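Local coordinates for CBS domain containing membrane protein (Sphaerobacter thermophilus, PDB 4ESY) that probably takes part in ligand sensing or regulation through its C-terminal pair of CBS domains, the part present here, at residues D38-T43 and S68-G73; K42-H47 and I75-Y80; G125-Q130 and R154-L159. One frame throughout, in Å; residues are numbered along the deposited sequence.

Contact 1: residues D38-T43 and S68-G73; sequences DAVAKT and SDFLRG
The first CBS motif, a beta-alpha-beta-beta-alpha unit, packs Phe-70, from the loop after strand 61-64, against Val-40 and Ala-41 of helix 37-46. It illustrates how a ring can bridge backbones too far apart to touch, the CA atoms of Ala-41 and Phe-70 being 9.1 Å apart. The ring comes in with its far end leading. Phe-70 CZ meets Val-40 CG1 at 3.9 Å, while Phe-70 CE1 lies 4.0 Å from Ala-41 CB. Val-40 CG1 and the backbone N of Ala-41 both sit at the edge of the ring, near its plane, so the ring slots against the helix surface edge-on. Val-40 offers this methyl because CG1 stands opposite its own backbone N (chi1 171°), on the side turned to the ring. The side-chain contacts are apolar, and all three residues are buried. Phe-77 packs edge-to-face with Phe-70, and helix 107-110 reaches Val-40 through Ala-107. Within segment 68-73, Arg-72 NE forms a salt bridge with Asp-69 OD1 at 3.1 Å, approaching from above the carboxylate plane while the oxygen lies close to the plane of the guanidinium.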
loop_
_atom_site.group_PDB
_atom_site.type_symbol
_atom_site.label_atom_id
_atom_site.label_comp_id
_atom_site.label_asym_id
_atom_site.label_seq_id
_atom_site.Cartn_x
_atom_site.Cartn_y
_atom_site.Cartn_z
ATOM N N ASP B 38 -8.233 -19.843 -2.946
ATOM C CA ASP B 38 -7.294 -20.198 -4.007
ATOM C C ASP B 38 -7.549 -19.369 -5.284
ATOM O O ASP B 38 -6.612 -18.838 -5.883
ATOM C CB ASP B 38 -7.343 -21.722 -4.242
ATOM C CG ASP B 38 -7.533 -22.109 -5.693
ATOM O OD1 ASP B 38 -8.523 -22.817 -5.995
ATOM O OD2 ASP B 38 -6.679 -21.744 -6.535
ATOM N N ALA B 39 -8.813 -19.234 -5.675
ATOM C CA ALA B 39 -9.187 -18.418 -6.825
ATOM C C ALA B 39 -9.017 -16.908 -6.548
ATOM O O ALA B 39 -8.551 -16.147 -7.400
ATOM C CB ALA B 39 -10.649 -18.708 -7.239
ATOM N N VAL B 40 -9.438 -16.476 -5.382
ATOM C CA VAL B 40 -9.239 -15.073 -5.006
ATOM C C VAL B 40 -7.740 -14.685 -5.095
ATOM O O VAL B 40 -7.404 -13.620 -5.613
ATOM C CB VAL B 40 -9.745 -14.796 -3.584
ATOM C CG1 VAL B 40 -9.323 -13.381 -3.104
ATOM C CG2 VAL B 40 -11.291 -15.028 -3.509
ATOM N N ALA B 41 -6.876 -15.540 -4.565
ATOM C CA ALA B 41 -5.428 -15.279 -4.587
ATOM C C ALA B 41 -4.956 -15.143 -6.029
ATOM O O ALA B 41 -4.280 -14.176 -6.385
ATOM C CB ALA B 41 -4.628 -16.367 -3.838
ATOM N N LYS B 42 -5.357 -16.112 -6.851
ATOM C CA LYS B 42 -5.031 -16.118 -8.261
ATOM C C LYS B 42 -5.462 -14.836 -8.993
ATOM O O LYS B 42 -4.687 -14.263 -9.751
ATOM C CB LYS B 42 -5.647 -17.328 -8.952
ATOM C CG LYS B 42 -5.212 -17.431 -10.405
ATOM C CD LYS B 42 -5.744 -18.687 -11.093
ATOM C CE LYS B 42 -5.274 -18.746 -12.546
ATOM N NZ LYS B 42 -6.103 -19.691 -13.332
ATOM N N THR B 43 -6.701 -14.414 -8.770
ATOM C CA THR B 43 -7.234 -13.175 -9.324
ATOM C C THR B 43 -6.403 -11.971 -8.909
ATOM O O THR B 43 -5.986 -11.175 -9.757
ATOM C CB THR B 43 -8.690 -12.963 -8.872
ATOM O OG1 THR B 43 -9.463 -14.077 -9.308
ATOM C CG2 THR B 43 -9.264 -11.696 -9.470
ATOM N N SER B 68 -4.493 -9.524 3.826
ATOM C CA SER B 68 -4.343 -9.779 5.242
ATOM C C SER B 68 -5.516 -10.599 5.763
ATOM O O SER B 68 -5.375 -11.330 6.746
ATOM C CB SER B 68 -4.217 -8.459 6.036
ATOM O OG SER B 68 -5.334 -7.626 5.777
ATOM N N ASP B 69 -6.656 -10.509 5.079
ATOM C CA ASP B 69 -7.822 -11.291 5.489
ATOM C C ASP B 69 -7.587 -12.794 5.442
ATOM O O ASP B 69 -8.221 -13.534 6.179
ATOM C CB ASP B 69 -9.065 -10.954 4.648
ATOM C CG ASP B 69 -9.615 -9.568 4.949
ATOM O OD1 ASP B 69 -9.543 -9.111 6.129
ATOM O OD2 ASP B 69 -10.108 -8.927 3.982
ATOM N N PHE B 70 -6.694 -13.243 4.562
ATOM C CA PHE B 70 -6.374 -14.674 4.478
ATOM C C PHE B 70 -5.918 -15.187 5.853
ATOM O O PHE B 70 -6.205 -16.314 6.222
ATOM C CB PHE B 70 -5.284 -14.904 3.419
ATOM C CG PHE B 70 -5.787 -14.928 2.022
ATOM C CD1 PHE B 70 -5.609 -16.066 1.242
ATOM C CD2 PHE B 70 -6.463 -13.813 1.473
ATOM C CE1 PHE B 70 -6.074 -16.123 -0.080
ATOM C CE2 PHE B 70 -6.935 -13.853 0.136
ATOM C CZ PHE B 70 -6.731 -15.005 -0.636
ATOM N N LEU B 71 -5.252 -14.344 6.642
ATOM C CA LEU B 71 -4.835 -14.791 7.993
ATOM C C LEU B 71 -6.007 -15.176 8.866
ATOM O O LEU B 71 -5.844 -15.934 9.803
ATOM C CB LEU B 71 -4.032 -13.710 8.724
ATOM C CG LEU B 71 -2.828 -13.195 7.941
ATOM C CD1 LEU B 71 -2.100 -12.061 8.686
ATOM C CD2 LEU B 71 -1.904 -14.342 7.659
ATOM N N ARG B 72 -7.183 -14.593 8.615
ATOM C CA ARG B 72 -8.366 -14.935 9.395
ATOM C C ARG B 72 -8.740 -16.403 9.224
ATOM O O ARG B 72 -9.418 -16.976 10.058
ATOM C CB ARG B 72 -9.551 -14.094 8.970
ATOM C CG ARG B 72 -9.425 -12.617 9.227
ATOM C CD ARG B 72 -10.652 -11.917 8.625
ATOM N NE ARG B 72 -10.578 -10.465 8.694
ATOM C CZ ARG B 72 -10.763 -9.760 9.808
ATOM N NH1 ARG B 72 -10.673 -8.437 9.769
ATOM N NH2 ARG B 72 -11.026 -10.374 10.964
ATOM N N GLY B 73 -8.317 -17.013 8.126
ATOM C CA GLY B 73 -8.495 -18.450 7.947
ATOM C C GLY B 73 -7.210 -19.212 8.205
ATOM O O GLY B 73 -7.054 -20.359 7.784
#

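Contact 2: residues K42-H47 and I75-Y80; sequences KTMLEH and IPFWIY
Met-44 and Leu-45, successive residues of helix 37-46, approach the Phe-77 ring at a slant. Met-44, present as selenomethionine, makes a Met-aromatic contact: its SE lies 4.9 Å from the centroid of the Phe-77 ring, 58° off the ring normal, and touches Phe-77 CE1 at 3.8 Å. The Leu-45 and Phe-77 side chains run head-on toward each other, with Leu-45 CG 3.9 Å from Phe-77 CZ and Leu-45 CD2 equally far from Phe-77 CE2. Phe-77 extends its ring toward the helix with CG trans to the backbone N (chi1 -180°). The other branch of Leu-45 serves a second residue, for CD1 approaches Tyr-80 O at 3.5 Å and Tyr-80 CB at 4.0 Å. The two methyls of Leu-45 thus reach different residues, one the Phe-77 ring and the other the carbonyl and CB of Tyr-80. Tyr-80 turns its phenol away from Leu-45, and one face of that ring is covered by Ile-79 CG2. The contact seats the turn that precedes helix 83-86 against helix 37-46. Behind it, Ile-79 packs on helix 92-102, and Trp-78 lies against helix 83-86 and makes backbone hydrogen bonds to the other chain of the assembly.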
loop_
_atom_site.group_PDB
_atom_site.type_symbol
_atom_site.label_atom_id
_atom_site.label_comp_id
_atom_site.label_asym_id
_atom_site.label_seq_id
_atom_site.Cartn_x
_atom_site.Cartn_y
_atom_site.Cartn_z
ATOM N N LYS B 42 -5.357 -16.112 -6.851
ATOM C CA LYS B 42 -5.031 -16.118 -8.261
ATOM C C LYS B 42 -5.462 -14.836 -8.993
ATOM O O LYS B 42 -4.687 -14.263 -9.751
ATOM C CB LYS B 42 -5.647 -17.328 -8.952
ATOM C CG LYS B 42 -5.212 -17.431 -10.405
ATOM C CD LYS B 42 -5.744 -18.687 -11.093
ATOM C CE LYS B 42 -5.274 -18.746 -12.546
ATOM N NZ LYS B 42 -6.103 -19.691 -13.332
ATOM N N THR B 43 -6.701 -14.414 -8.770
ATOM C CA THR B 43 -7.234 -13.175 -9.324
ATOM C C THR B 43 -6.403 -11.971 -8.909
ATOM O O THR B 43 -5.986 -11.175 -9.757
ATOM C CB THR B 43 -8.690 -12.963 -8.872
ATOM O OG1 THR B 43 -9.463 -14.077 -9.308
ATOM C CG2 THR B 43 -9.264 -11.696 -9.470
HETATM N N MSE B 44 -6.114 -11.867 -7.624
HETATM C CA MSE B 44 -5.386 -10.697 -7.078
HETATM C C MSE B 44 -3.961 -10.609 -7.603
HETATM O O MSE B 44 -3.461 -9.523 -7.919
HETATM C CB MSE B 44 -5.330 -10.748 -5.542
HETATM C CG MSE B 44 -6.672 -10.442 -4.807
HETATM SE SE MSE B 44 -6.301 -10.721 -2.870
HETATM C CE MSE B 44 -7.815 -9.761 -2.181
ATOM N N LEU B 45 -3.303 -11.760 -7.658
ATOM C CA LEU B 45 -1.967 -11.831 -8.214
ATOM C C LEU B 45 -1.948 -11.602 -9.740
ATOM O O LEU B 45 -1.048 -10.942 -10.239
ATOM C CB LEU B 45 -1.284 -13.162 -7.850
ATOM C CG LEU B 45 -0.880 -13.361 -6.385
ATOM C CD1 LEU B 45 -0.355 -14.769 -6.235
ATOM C CD2 LEU B 45 0.195 -12.337 -5.962
ATOM N N GLU B 46 -2.917 -12.144 -10.480
ATOM C CA GLU B 46 -2.979 -11.883 -11.938
ATOM C C GLU B 46 -3.087 -10.387 -12.198
ATOM O O GLU B 46 -2.458 -9.865 -13.094
ATOM C CB GLU B 46 -4.187 -12.555 -12.619
ATOM C CG GLU B 46 -4.192 -14.077 -12.645
ATOM C CD GLU B 46 -3.907 -14.666 -14.011
ATOM O OE1 GLU B 46 -3.673 -15.896 -14.071
ATOM O OE2 GLU B 46 -3.916 -13.913 -15.019
ATOM N N HIS B 47 -3.895 -9.704 -11.399
ATOM C CA HIS B 47 -4.135 -8.277 -11.599
ATOM C C HIS B 47 -3.272 -7.315 -10.774
ATOM O O HIS B 47 -3.443 -6.091 -10.857
ATOM C CB HIS B 47 -5.633 -7.988 -11.401
ATOM C CG HIS B 47 -6.494 -8.698 -12.391
ATOM N ND1 HIS B 47 -7.257 -9.799 -12.071
ATOM C CD2 HIS B 47 -6.684 -8.487 -13.713
ATOM C CE1 HIS B 47 -7.885 -10.229 -13.152
ATOM N NE2 HIS B 47 -7.557 -9.446 -14.161
ATOM N N ILE B 75 -4.286 -18.789 6.903
ATOM C CA ILE B 75 -3.460 -18.998 5.719
ATOM C C ILE B 75 -2.668 -17.711 5.468
ATOM O O ILE B 75 -3.248 -16.624 5.378
ATOM C CB ILE B 75 -4.338 -19.210 4.453
ATOM C CG1 ILE B 75 -5.282 -20.400 4.619
ATOM C CG2 ILE B 75 -3.492 -19.385 3.210
ATOM C CD1 ILE B 75 -6.399 -20.401 3.544
ATOM N N PRO B 76 -1.340 -17.832 5.329
ATOM C CA PRO B 76 -0.567 -16.643 4.995
ATOM C C PRO B 76 -0.672 -16.433 3.467
ATOM O O PRO B 76 -0.328 -17.319 2.676
ATOM C CB PRO B 76 0.865 -17.042 5.395
ATOM C CG PRO B 76 0.909 -18.537 5.139
ATOM C CD PRO B 76 -0.524 -19.063 5.290
ATOM N N PHE B 77 -1.138 -15.269 3.049
ATOM C CA PHE B 77 -1.280 -15.012 1.606
ATOM C C PHE B 77 0.025 -15.304 0.834
ATOM O O PHE B 77 0.004 -15.702 -0.336
ATOM C CB PHE B 77 -1.761 -13.584 1.371
ATOM C CG PHE B 77 -1.943 -13.234 -0.088
ATOM C CD1 PHE B 77 -3.194 -13.360 -0.700
ATOM C CD2 PHE B 77 -0.881 -12.801 -0.841
ATOM C CE1 PHE B 77 -3.367 -13.029 -2.059
ATOM C CE2 PHE B 77 -1.049 -12.474 -2.218
ATOM C CZ PHE B 77 -2.294 -12.599 -2.808
ATOM N N TRP B 78 1.164 -15.173 1.507
ATOM C CA TRP B 78 2.454 -15.320 0.809
ATOM C C TRP B 78 2.643 -16.710 0.214
ATOM O O TRP B 78 3.411 -16.878 -0.725
ATOM C CB TRP B 78 3.645 -15.001 1.747
ATOM C CG TRP B 78 4.764 -14.327 1.013
ATOM C CD1 TRP B 78 4.642 -13.330 0.081
ATOM C CD2 TRP B 78 6.165 -14.649 1.083
ATOM N NE1 TRP B 78 5.893 -12.982 -0.397
ATOM C CE2 TRP B 78 6.841 -13.777 0.202
ATOM C CE3 TRP B 78 6.913 -15.575 1.821
ATOM C CZ2 TRP B 78 8.238 -13.813 0.021
ATOM C CZ3 TRP B 78 8.301 -15.607 1.657
ATOM C CH2 TRP B 78 8.949 -14.722 0.768
ATOM N N ILE B 79 1.935 -17.697 0.761
ATOM C CA ILE B 79 2.006 -19.042 0.231
ATOM C C ILE B 79 1.681 -19.101 -1.273
ATOM O O ILE B 79 2.235 -19.934 -2.013
ATOM C CB ILE B 79 1.115 -20.004 1.024
ATOM C CG1 ILE B 79 1.551 -21.405 0.739
ATOM C CG2 ILE B 79 -0.403 -19.832 0.692
ATOM C CD1 ILE B 79 0.948 -22.371 1.668
ATOM N N TYR B 80 0.823 -18.195 -1.733
ATOM C CA TYR B 80 0.462 -18.147 -3.163
ATOM C C TYR B 80 1.518 -17.434 -4.020
ATOM O O TYR B 80 1.528 -17.574 -5.245
ATOM C CB TYR B 80 -0.945 -17.517 -3.368
ATOM C CG TYR B 80 -2.033 -18.344 -2.706
ATOM C CD1 TYR B 80 -2.491 -19.524 -3.298
ATOM C CD2 TYR B 80 -2.606 -17.952 -1.498
ATOM C CE1 TYR B 80 -3.454 -20.296 -2.690
ATOM C CE2 TYR B 80 -3.580 -18.725 -0.882
ATOM C CZ TYR B 80 -4.002 -19.879 -1.483
ATOM O OH TYR B 80 -4.954 -20.652 -0.875
#

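Contact 3: residues G125-Q130 and R154-L159; sequences GSIADQ and RDLLKL
Leu-156 straddles Ile-127 and Ala-128 of helix 124-134, in the second CBS motif of the pair. Its CD1 lies over the helix backbone, 3.7 Å from Ala-128 CA and 3.9 Å from Ala-128 N, with Ala-128 CB alongside at 4.1 Å. The other branch, CD2, meets Ile-127 CG2 at 4.1 Å. With only a methyl on Ala-128, CD1 can come up to the main chain, consistent with the short distance of 7.0 Å between the CA atoms of Ala-128 and Leu-156. The case shows how a small residue can admit a close neighbour. Leu-156 reaches across with CG trans to its own carbonyl carbon (chi1 -71°), and its side chain runs slantwise to that of Ile-127. All three touching residues are buried, and the side-chain contacts between the segments are apolar. Further out, each helix is tied at its start: Ser-126 OG bonds to Ser-123 O just before segment 125-130, and Asp-155 OD2 accepts from Thr-152 N just before segment 154-159. Arg-154 and Lys-158 form salt bridges with acidic side chains of the other chain of the assembly. The contact closes over the hairpin of strands 138-143 and 146-152, where Ile-127 touches Ile-139 and Val-151, and Leu-156 also rests on Val-151.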
loop_
_atom_site.group_PDB
_atom_site.type_symbol
_atom_site.label_atom_id
_atom_site.label_comp_id
_atom_site.label_asym_id
_atom_site.label_seq_id
_atom_site.Cartn_x
_atom_site.Cartn_y
_atom_site.Cartn_z
ATOM N N GLY B 125 -12.525 15.682 -1.095
ATOM C CA GLY B 125 -12.544 16.215 0.255
ATOM C C GLY B 125 -13.458 15.407 1.162
ATOM O O GLY B 125 -13.114 15.052 2.285
ATOM N N SER B 126 -14.623 15.055 0.651
ATOM C CA SER B 126 -15.618 14.392 1.484
ATOM C C SER B 126 -15.202 12.939 1.812
ATOM O O SER B 126 -15.409 12.458 2.924
ATOM C CB SER B 126 -16.973 14.430 0.767
ATOM O OG SER B 126 -16.971 13.512 -0.320
ATOM N N ILE B 127 -14.608 12.231 0.854
ATOM C CA ILE B 127 -14.110 10.894 1.152
ATOM C C ILE B 127 -12.872 10.976 2.082
ATOM O O ILE B 127 -12.725 10.196 3.018
ATOM C CB ILE B 127 -13.902 10.040 -0.149
ATOM C CG1 ILE B 127 -13.634 8.578 0.180
ATOM C CG2 ILE B 127 -12.723 10.496 -0.917
ATOM C CD1 ILE B 127 -14.007 7.616 -0.991
ATOM N N ALA B 128 -12.009 11.949 1.853
ATOM C CA ALA B 128 -10.883 12.191 2.772
ATOM C C ALA B 128 -11.398 12.395 4.208
ATOM O O ALA B 128 -10.857 11.850 5.169
ATOM C CB ALA B 128 -10.089 13.399 2.320
ATOM N N ASP B 129 -12.472 13.160 4.333
ATOM C CA ASP B 129 -13.086 13.374 5.624
ATOM C C ASP B 129 -13.624 12.095 6.224
ATOM O O ASP B 129 -13.494 11.874 7.419
ATOM C CB ASP B 129 -14.189 14.422 5.498
ATOM C CG ASP B 129 -13.626 15.809 5.229
ATOM O OD1 ASP B 129 -12.378 15.960 5.347
ATOM O OD2 ASP B 129 -14.418 16.731 4.900
ATOM N N GLN B 130 -14.226 11.260 5.376
ATOM C CA GLN B 130 -14.702 9.942 5.777
ATOM C C GLN B 130 -13.555 9.093 6.327
ATOM O O GLN B 130 -13.695 8.455 7.367
ATOM C CB GLN B 130 -15.371 9.221 4.591
ATOM C CG GLN B 130 -16.823 9.640 4.303
ATOM C CD GLN B 130 -17.431 8.877 3.126
ATOM O OE1 GLN B 130 -16.751 8.587 2.144
ATOM N NE2 GLN B 130 -18.715 8.561 3.222
ATOM N N ARG B 154 -3.555 5.492 0.600
ATOM C CA ARG B 154 -2.450 5.778 -0.317
ATOM C C ARG B 154 -2.856 6.618 -1.539
ATOM O O ARG B 154 -2.129 7.546 -1.913
ATOM C CB ARG B 154 -1.753 4.494 -0.800
ATOM C CG ARG B 154 -0.793 4.787 -1.980
ATOM C CD ARG B 154 0.004 3.567 -2.494
ATOM N NE ARG B 154 0.925 3.937 -3.576
ATOM C CZ ARG B 154 1.568 3.048 -4.341
ATOM N NH1 ARG B 154 1.365 1.738 -4.147
ATOM N NH2 ARG B 154 2.397 3.455 -5.312
ATOM N N ASP B 155 -3.979 6.265 -2.176
ATOM C CA ASP B 155 -4.530 7.067 -3.262
ATOM C C ASP B 155 -4.708 8.521 -2.840
ATOM O O ASP B 155 -4.372 9.454 -3.573
ATOM C CB ASP B 155 -5.915 6.556 -3.715
ATOM C CG ASP B 155 -5.887 5.105 -4.276
ATOM O OD1 ASP B 155 -4.847 4.702 -4.872
ATOM O OD2 ASP B 155 -6.920 4.377 -4.121
ATOM N N LEU B 156 -5.276 8.724 -1.675
ATOM C CA LEU B 156 -5.625 10.073 -1.296
ATOM C C LEU B 156 -4.356 10.899 -0.990
ATOM O O LEU B 156 -4.324 12.095 -1.228
ATOM C CB LEU B 156 -6.583 10.064 -0.104
ATOM C CG LEU B 156 -8.013 9.582 -0.390
ATOM C CD1 LEU B 156 -8.852 9.798 0.855
ATOM C CD2 LEU B 156 -8.705 10.274 -1.566
ATOM N N LEU B 157 -3.312 10.230 -0.518
ATOM C CA LEU B 157 -2.096 10.934 -0.101
ATOM C C LEU B 157 -1.298 11.443 -1.282
ATOM O O LEU B 157 -0.381 12.237 -1.106
ATOM C CB LEU B 157 -1.225 10.034 0.758
ATOM C CG LEU B 157 -1.836 9.910 2.132
ATOM C CD1 LEU B 157 -1.210 8.735 2.903
ATOM C CD2 LEU B 157 -1.625 11.243 2.879
ATOM N N LYS B 158 -1.658 10.989 -2.480
ATOM C CA LYS B 158 -1.134 11.577 -3.720
ATOM C C LYS B 158 -1.747 12.948 -4.013
ATOM O O LYS B 158 -1.244 13.689 -4.857
ATOM C CB LYS B 158 -1.405 10.640 -4.902
ATOM C CG LYS B 158 -0.609 9.316 -4.853
ATOM C CD LYS B 158 -1.100 8.390 -5.934
ATOM C CE LYS B 158 -0.223 7.162 -6.014
ATOM N NZ LYS B 158 -0.757 6.287 -7.055
ATOM N N LEU B 159 -2.814 13.275 -3.288
ATOM C CA LEU B 159 -3.584 14.507 -3.490
ATOM C C LEU B 159 -3.590 15.444 -2.299
ATOM O O LEU B 159 -3.474 16.650 -2.469
ATOM C CB LEU B 159 -5.037 14.162 -3.817
ATOM C CG LEU B 159 -5.179 13.448 -5.154
ATOM C CD1 LEU B 159 -6.554 12.818 -5.281
ATOM C CD2 LEU B 159 -4.989 14.488 -6.196
#

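In the fold
From the N terminus, helix 37-46 opens both contact 1 and contact 2. The chain then runs through strands 53-55 and 61-64 and returns, closing contact 1 at 68-73 and contact 2 at 75-80. The two loops cross rather than nest, overlapping at Lys-42 and Thr-43, and they meet where Ala-41 CB packs 3.5 Å from Tyr-80 CG. Contact 3 follows in series, closing the loop around the hairpin 138-143 and 146-152. Its centre is about 27 Å from the centres of both others, across the chain's middle. Contacts 1 and 3 make the corresponding closure of a helix onto the helical turn after the strands in each CBS motif, while contact 2 extends the first toward helix 83-86.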